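Local coordinates for protein acyl-CoA dehydrogenase (Slackia heliotrinireducens, PDB 4RM7) that belongs to the acyl-CoA dehydrogenase family, combining helical N- and C-terminal domains with a beta-rich middle domain in an assembly of four chains, at residues Ala72-Ile77 with Leu301-Ala306; Thr296-Leu301 with Lys323-Lys328. All blocks are in the same frame, centred on the assembly; numbering follows the deposited sequence.

Interaction 1 (Ala72-Ile77 with Leu301-Ala306); sequences AQVLVI and LVYGAA
Val74 of the helical segment 72-77 faces Val302, Tyr303 and Ala306 of the helical segment 301-306, and the two short axes run roughly antiparallel at 150°, 10.0 Å apart at their closest. The backbones come nearest at Val74 and Ala306, where the CA atoms are 7.3 Å apart, a spacing consistent with the small side chain of Ala306 at this point. Val74 divides its two branches between partners. CG1, which lies opposite the backbone N (chi1 158°), reaches the earlier turn of the other helix, 3.8 Å from both Val302 CG1 and Tyr303 CE2, while CG2 rests 3.9 Å from Ala306 CB. Leu75 adds a second point of contact on the next residue: its CD2 methyl sits beside the phenol end of Tyr303, 3.7 Å from Tyr303 CZ, the two side chains crossing at about a right angle. The Tyr303 ring thus receives Val74 CG1 beside CD2 and CE2 and Leu75 CD2 beside CZ, and Phe71 of the same chain meets this ring edge-to-face. Val247 of helix 234-270 also packs on Val74, so a third helix borders the contact. No hydrogen bond or salt bridge joins the two segments; five buried side chains hold N-terminal-domain helix 70-84 against C-terminal-domain helix 282-311 through apolar packing, so the fit between these segments rests on methyl groups and one ring.

Interaction 2 (Thr296-Leu301 with Lys323-Lys328); sequences TNMRNL and KYYVPK
Tyr325 and Asn297 meet because their side chains leave their helices by different routes: the Tyr325 ring extends with CG anti to the backbone N, whereas Asn297 CG lies anti to its own carbonyl carbon. The phenol thereby crosses from segment 323-328 to segment 296-301, and Asn297 ND2 donates a weak hydrogen bond of 3.5 Å to Tyr325 OH, fairly straight at 160° but long. The amide and ring planes stand 67° apart, so the two flat groups meet obliquely without stacking. Asn297 also packs through its aliphatic carbon, with CB 3.7 Å from Tyr325 CE2.

Further along the ring, Leu301 CD1 approaches the base, 3.6 Å from Tyr325 CD2, with the leucine side chain crossing the tyrosine at about a right angle. Selenomethionine Met298 brings CG to 3.9 Å from Tyr325 CE2 and to the same distance from Val326 CG1. Its chain then bends at chi3, which leaves SE 4.0 Å from Val326 CG1. The backbones draw close here, Met298 and Val326 having CA atoms only 5.4 Å apart. Polar contact is therefore confined to the far end of the tyrosine, while the ring is packed against hydrocarbon, and the valine against Met298 CG and SE. Asn297 and Leu301 also pack on Asn297 and Thr296 of the second subunit, so the same helical surface serves the subunit interface. Within the C-terminal domain, helices 282-311 and 316-341 are joined by a short connection and run largely antiparallel, with segment axes 139° apart: a helical hairpin of the all-helical bundle familiar in the C-terminal domain of acyl-CoA dehydrogenases.

Helix 282-311 carries a segment of each contact, and Leu301 belongs to both of those segments. The two centres lie 11 Å apart on the same side of the chain's centre, and the contacts touch through Val302 CG2 and Val326 CG2, 4.2 Å apart. Along the chain the segments alternate: 72-77, 296-301, 301-306, 323-328. Interaction 1 links segments 224 residues apart, bringing the two helical domains together although the beta-rich middle domain comes between them in the sequence, whereas interaction 2 joins consecutive helices. One helix thus serves two kinds of packing, domain against domain and helix against neighbouring helix, close to the second subunit.

Interaction 1 (Ala72-Ile77 with Leu301-Ala306)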
loop_
_atom_site.group_PDB
_atom_site.type_symbol
_atom_site.label_atom_id
_atom_site.label_comp_id
_atom_site.label_asym_id
_atom_site.label_seq_id
_atom_site.Cartn_x
_atom_site.Cartn_y
_atom_site.Cartn_z
ATOM N N ALA A 72 31.177 -2.069 -10.598
ATOM C CA ALA A 72 32.093 -2.796 -9.716
ATOM C C ALA A 72 31.992 -2.306 -8.274
ATOM O O ALA A 72 31.913 -3.107 -7.337
ATOM C CB ALA A 72 33.526 -2.676 -10.211
ATOM N N GLN A 73 32.006 -0.987 -8.110
ATOM C CA GLN A 73 31.849 -0.377 -6.802
ATOM C C GLN A 73 30.551 -0.817 -6.123
ATOM O O GLN A 73 30.523 -1.083 -4.922
ATOM C CB GLN A 73 31.886 1.140 -6.933
ATOM C CG GLN A 73 33.278 1.707 -7.117
ATOM C CD GLN A 73 33.241 3.207 -7.385
ATOM O OE1 GLN A 73 32.296 3.715 -8.010
ATOM N NE2 GLN A 73 34.260 3.926 -6.905
ATOM N N VAL A 74 29.485 -0.894 -6.911
ATOM C CA VAL A 74 28.189 -1.333 -6.441
ATOM C C VAL A 74 28.205 -2.782 -5.958
ATOM O O VAL A 74 27.642 -3.111 -4.905
ATOM C CB VAL A 74 27.152 -1.154 -7.549
ATOM C CG1 VAL A 74 25.939 -2.048 -7.334
ATOM C CG2 VAL A 74 26.755 0.293 -7.620
ATOM N N LEU A 75 28.865 -3.651 -6.710
ATOM C CA LEU A 75 28.989 -5.037 -6.280
ATOM C C LEU A 75 29.768 -5.113 -4.964
ATOM O O LEU A 75 29.417 -5.901 -4.082
ATOM C CB LEU A 75 29.664 -5.890 -7.358
ATOM C CG LEU A 75 28.920 -6.038 -8.688
ATOM C CD1 LEU A 75 29.782 -6.815 -9.689
ATOM C CD2 LEU A 75 27.547 -6.709 -8.501
ATOM N N VAL A 76 30.802 -4.278 -4.820
ATOM C CA VAL A 76 31.612 -4.289 -3.599
ATOM C C VAL A 76 30.741 -3.853 -2.426
ATOM O O VAL A 76 30.627 -4.571 -1.430
ATOM C CB VAL A 76 32.869 -3.391 -3.715
ATOM C CG1 VAL A 76 33.479 -3.128 -2.367
ATOM C CG2 VAL A 76 33.911 -4.033 -4.606
ATOM N N ILE A 77 30.069 -2.716 -2.568
ATOM C CA ILE A 77 29.229 -2.192 -1.488
ATOM C C ILE A 77 28.034 -3.073 -1.155
ATOM O O ILE A 77 27.742 -3.296 0.020
ATOM C CB ILE A 77 28.742 -0.795 -1.821
ATOM C CG1 ILE A 77 29.945 0.139 -1.906
ATOM C CG2 ILE A 77 27.732 -0.297 -0.765
ATOM C CD1 ILE A 77 29.701 1.330 -2.760
ATOM N N LEU A 301 17.239 -1.867 -10.487
ATOM C CA LEU A 301 17.337 -0.421 -10.594
ATOM C C LEU A 301 18.755 0.022 -10.279
ATOM O O LEU A 301 19.322 0.845 -10.994
ATOM C CB LEU A 301 16.352 0.280 -9.668
ATOM C CG LEU A 301 14.873 0.151 -10.041
ATOM C CD1 LEU A 301 13.994 0.765 -8.948
ATOM C CD2 LEU A 301 14.570 0.814 -11.372
ATOM N N VAL A 302 19.344 -0.554 -9.238
ATOM C CA VAL A 302 20.694 -0.169 -8.841
ATOM C C VAL A 302 21.713 -0.580 -9.914
ATOM O O VAL A 302 22.460 0.261 -10.427
ATOM C CB VAL A 302 21.048 -0.769 -7.484
ATOM C CG1 VAL A 302 22.482 -0.444 -7.114
ATOM C CG2 VAL A 302 20.115 -0.208 -6.435
ATOM N N TYR A 303 21.695 -1.851 -10.305
ATOM C CA TYR A 303 22.596 -2.331 -11.353
ATOM C C TYR A 303 22.411 -1.605 -12.673
ATOM O O TYR A 303 23.381 -1.381 -13.411
ATOM C CB TYR A 303 22.412 -3.825 -11.608
ATOM C CG TYR A 303 22.921 -4.725 -10.505
ATOM C CD1 TYR A 303 22.981 -6.112 -10.695
ATOM C CD2 TYR A 303 23.343 -4.210 -9.278
ATOM C CE1 TYR A 303 23.445 -6.959 -9.697
ATOM C CE2 TYR A 303 23.794 -5.069 -8.259
ATOM C CZ TYR A 303 23.830 -6.440 -8.486
ATOM O OH TYR A 303 24.291 -7.291 -7.530
ATOM N N GLY A 304 21.169 -1.261 -12.996
ATOM C CA GLY A 304 20.902 -0.600 -14.272
ATOM C C GLY A 304 21.507 0.802 -14.268
ATOM O O GLY A 304 22.207 1.189 -15.202
ATOM N N ALA A 305 21.260 1.559 -13.197
ATOM C CA ALA A 305 21.791 2.917 -13.102
ATOM C C ALA A 305 23.309 2.870 -13.149
ATOM O O ALA A 305 23.937 3.688 -13.812
ATOM C CB ALA A 305 21.309 3.623 -11.820
ATOM N N ALA A 306 23.896 1.893 -12.464
ATOM C CA ALA A 306 25.346 1.784 -12.426
ATOM C C ALA A 306 25.929 1.423 -13.791
ATOM O O ALA A 306 26.951 1.975 -14.204
ATOM C CB ALA A 306 25.772 0.773 -11.394
#

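Interaction 2 (Thr296-Leu301 with Lys323-Lys328)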
loop_
_atom_site.group_PDB
_atom_site.type_symbol
_atom_site.label_atom_id
_atom_site.label_comp_id
_atom_site.label_asym_id
_atom_site.label_seq_id
_atom_site.Cartn_x
_atom_site.Cartn_y
_atom_site.Cartn_z
ATOM N N THR A 296 14.411 -8.093 -6.189
ATOM C CA THR A 296 14.637 -8.181 -7.634
ATOM C C THR A 296 14.579 -6.790 -8.262
ATOM O O THR A 296 15.459 -6.410 -9.025
ATOM C CB THR A 296 13.607 -9.103 -8.322
ATOM O OG1 THR A 296 13.540 -10.350 -7.621
ATOM C CG2 THR A 296 14.012 -9.382 -9.775
ATOM N N ASN A 297 13.545 -6.033 -7.923
ATOM C CA ASN A 297 13.366 -4.688 -8.453
ATOM C C ASN A 297 14.503 -3.736 -8.026
ATOM O O ASN A 297 15.089 -3.050 -8.852
ATOM C CB ASN A 297 11.989 -4.133 -8.028
ATOM C CG ASN A 297 10.824 -4.781 -8.788
ATOM O OD1 ASN A 297 11.014 -5.386 -9.844
ATOM N ND2 ASN A 297 9.610 -4.629 -8.263
HETATM N N MSE A 298 14.813 -3.710 -6.735
HETATM C CA MSE A 298 15.926 -2.925 -6.220
HETATM C C MSE A 298 17.215 -3.165 -6.985
HETATM O O MSE A 298 17.894 -2.213 -7.374
HETATM C CB MSE A 298 16.177 -3.244 -4.754
HETATM C CG MSE A 298 15.092 -2.780 -3.809
HETATM SE SE MSE A 298 15.634 -3.229 -1.985
HETATM C CE MSE A 298 14.120 -4.346 -1.511
ATOM N N ARG A 299 17.537 -4.440 -7.191
ATOM C CA ARG A 299 18.805 -4.838 -7.794
ATOM C C ARG A 299 18.836 -4.404 -9.247
ATOM O O ARG A 299 19.825 -3.859 -9.724
ATOM C CB ARG A 299 19.015 -6.352 -7.663
ATOM C CG ARG A 299 20.391 -6.833 -8.086
ATOM C CD ARG A 299 20.679 -8.270 -7.620
ATOM N NE ARG A 299 20.962 -8.316 -6.191
ATOM C CZ ARG A 299 20.245 -8.974 -5.280
ATOM N NH1 ARG A 299 19.159 -9.662 -5.638
ATOM N NH2 ARG A 299 20.610 -8.918 -3.993
ATOM N N ASN A 300 17.730 -4.634 -9.939
ATOM C CA ASN A 300 17.571 -4.174 -11.292
ATOM C C ASN A 300 17.750 -2.645 -11.436
ATOM O O ASN A 300 18.352 -2.187 -12.394
ATOM C CB ASN A 300 16.200 -4.585 -11.806
ATOM C CG ASN A 300 16.162 -6.028 -12.272
ATOM O OD1 ASN A 300 17.198 -6.608 -12.618
ATOM N ND2 ASN A 300 14.960 -6.607 -12.314
ATOM N N LEU A 301 17.239 -1.867 -10.487
ATOM C CA LEU A 301 17.337 -0.421 -10.594
ATOM C C LEU A 301 18.755 0.022 -10.279
ATOM O O LEU A 301 19.322 0.845 -10.994
ATOM C CB LEU A 301 16.352 0.280 -9.668
ATOM C CG LEU A 301 14.873 0.151 -10.041
ATOM C CD1 LEU A 301 13.994 0.765 -8.948
ATOM C CD2 LEU A 301 14.570 0.814 -11.372
ATOM N N LYS A 323 16.525 6.000 -6.546
ATOM C CA LYS A 323 16.551 6.528 -5.183
ATOM C C LYS A 323 15.150 6.636 -4.595
ATOM O O LYS A 323 14.971 6.563 -3.387
ATOM C CB LYS A 323 17.245 7.897 -5.142
ATOM C CG LYS A 323 17.488 8.426 -3.736
ATOM C CD LYS A 323 18.186 7.368 -2.884
ATOM C CE LYS A 323 18.715 7.937 -1.572
ATOM N NZ LYS A 323 17.651 8.552 -0.740
ATOM N N TYR A 324 14.153 6.821 -5.449
ATOM C CA TYR A 324 12.778 6.948 -4.975
ATOM C C TYR A 324 12.283 5.613 -4.446
ATOM O O TYR A 324 11.559 5.544 -3.459
ATOM C CB TYR A 324 11.855 7.447 -6.105
ATOM C CG TYR A 324 10.404 7.643 -5.700
ATOM C CD1 TYR A 324 9.999 8.785 -5.033
ATOM C CD2 TYR A 324 9.440 6.689 -6.001
ATOM C CE1 TYR A 324 8.673 8.976 -4.666
ATOM C CE2 TYR A 324 8.092 6.868 -5.640
ATOM C CZ TYR A 324 7.722 8.011 -4.974
ATOM O OH TYR A 324 6.403 8.190 -4.599
ATOM N N TYR A 325 12.694 4.542 -5.106
ATOM C CA TYR A 325 12.095 3.264 -4.846
ATOM C C TYR A 325 12.820 2.463 -3.761
ATOM O O TYR A 325 12.185 1.857 -2.906
ATOM C CB TYR A 325 12.035 2.444 -6.149
ATOM C CG TYR A 325 11.507 1.037 -5.930
ATOM C CD1 TYR A 325 10.130 0.784 -5.849
ATOM C CD2 TYR A 325 12.376 -0.029 -5.781
ATOM C CE1 TYR A 325 9.639 -0.510 -5.636
ATOM C CE2 TYR A 325 11.894 -1.338 -5.582
ATOM C CZ TYR A 325 10.528 -1.567 -5.505
ATOM O OH TYR A 325 10.064 -2.854 -5.316
ATOM N N VAL A 326 14.143 2.468 -3.799
ATOM C CA VAL A 326 14.909 1.427 -3.126
ATOM C C VAL A 326 14.964 1.526 -1.599
ATOM O O VAL A 326 14.725 0.524 -0.941
ATOM C CB VAL A 326 16.360 1.348 -3.690
ATOM C CG1 VAL A 326 17.231 0.376 -2.856
ATOM C CG2 VAL A 326 16.300 0.869 -5.138
ATOM N N PRO A 327 15.276 2.707 -1.033
ATOM C CA PRO A 327 15.339 2.721 0.434
ATOM C C PRO A 327 14.001 2.370 1.080
ATOM O O PRO A 327 13.976 1.627 2.065
ATOM C CB PRO A 327 15.744 4.165 0.757
ATOM C CG PRO A 327 16.481 4.629 -0.462
ATOM C CD PRO A 327 15.725 3.995 -1.607
ATOM N N LYS A 328 12.896 2.852 0.524
ATOM C CA LYS A 328 11.608 2.519 1.121
ATOM C C LYS A 328 11.341 1.018 0.952
ATOM O O LYS A 328 10.897 0.345 1.891
ATOM C CB LYS A 328 10.493 3.341 0.499
ATOM C CG LYS A 328 9.160 3.159 1.174
ATOM C CD LYS A 328 8.081 3.729 0.319
ATOM C CE LYS A 328 6.849 4.044 1.136
ATOM N NZ LYS A 328 5.748 4.560 0.263
#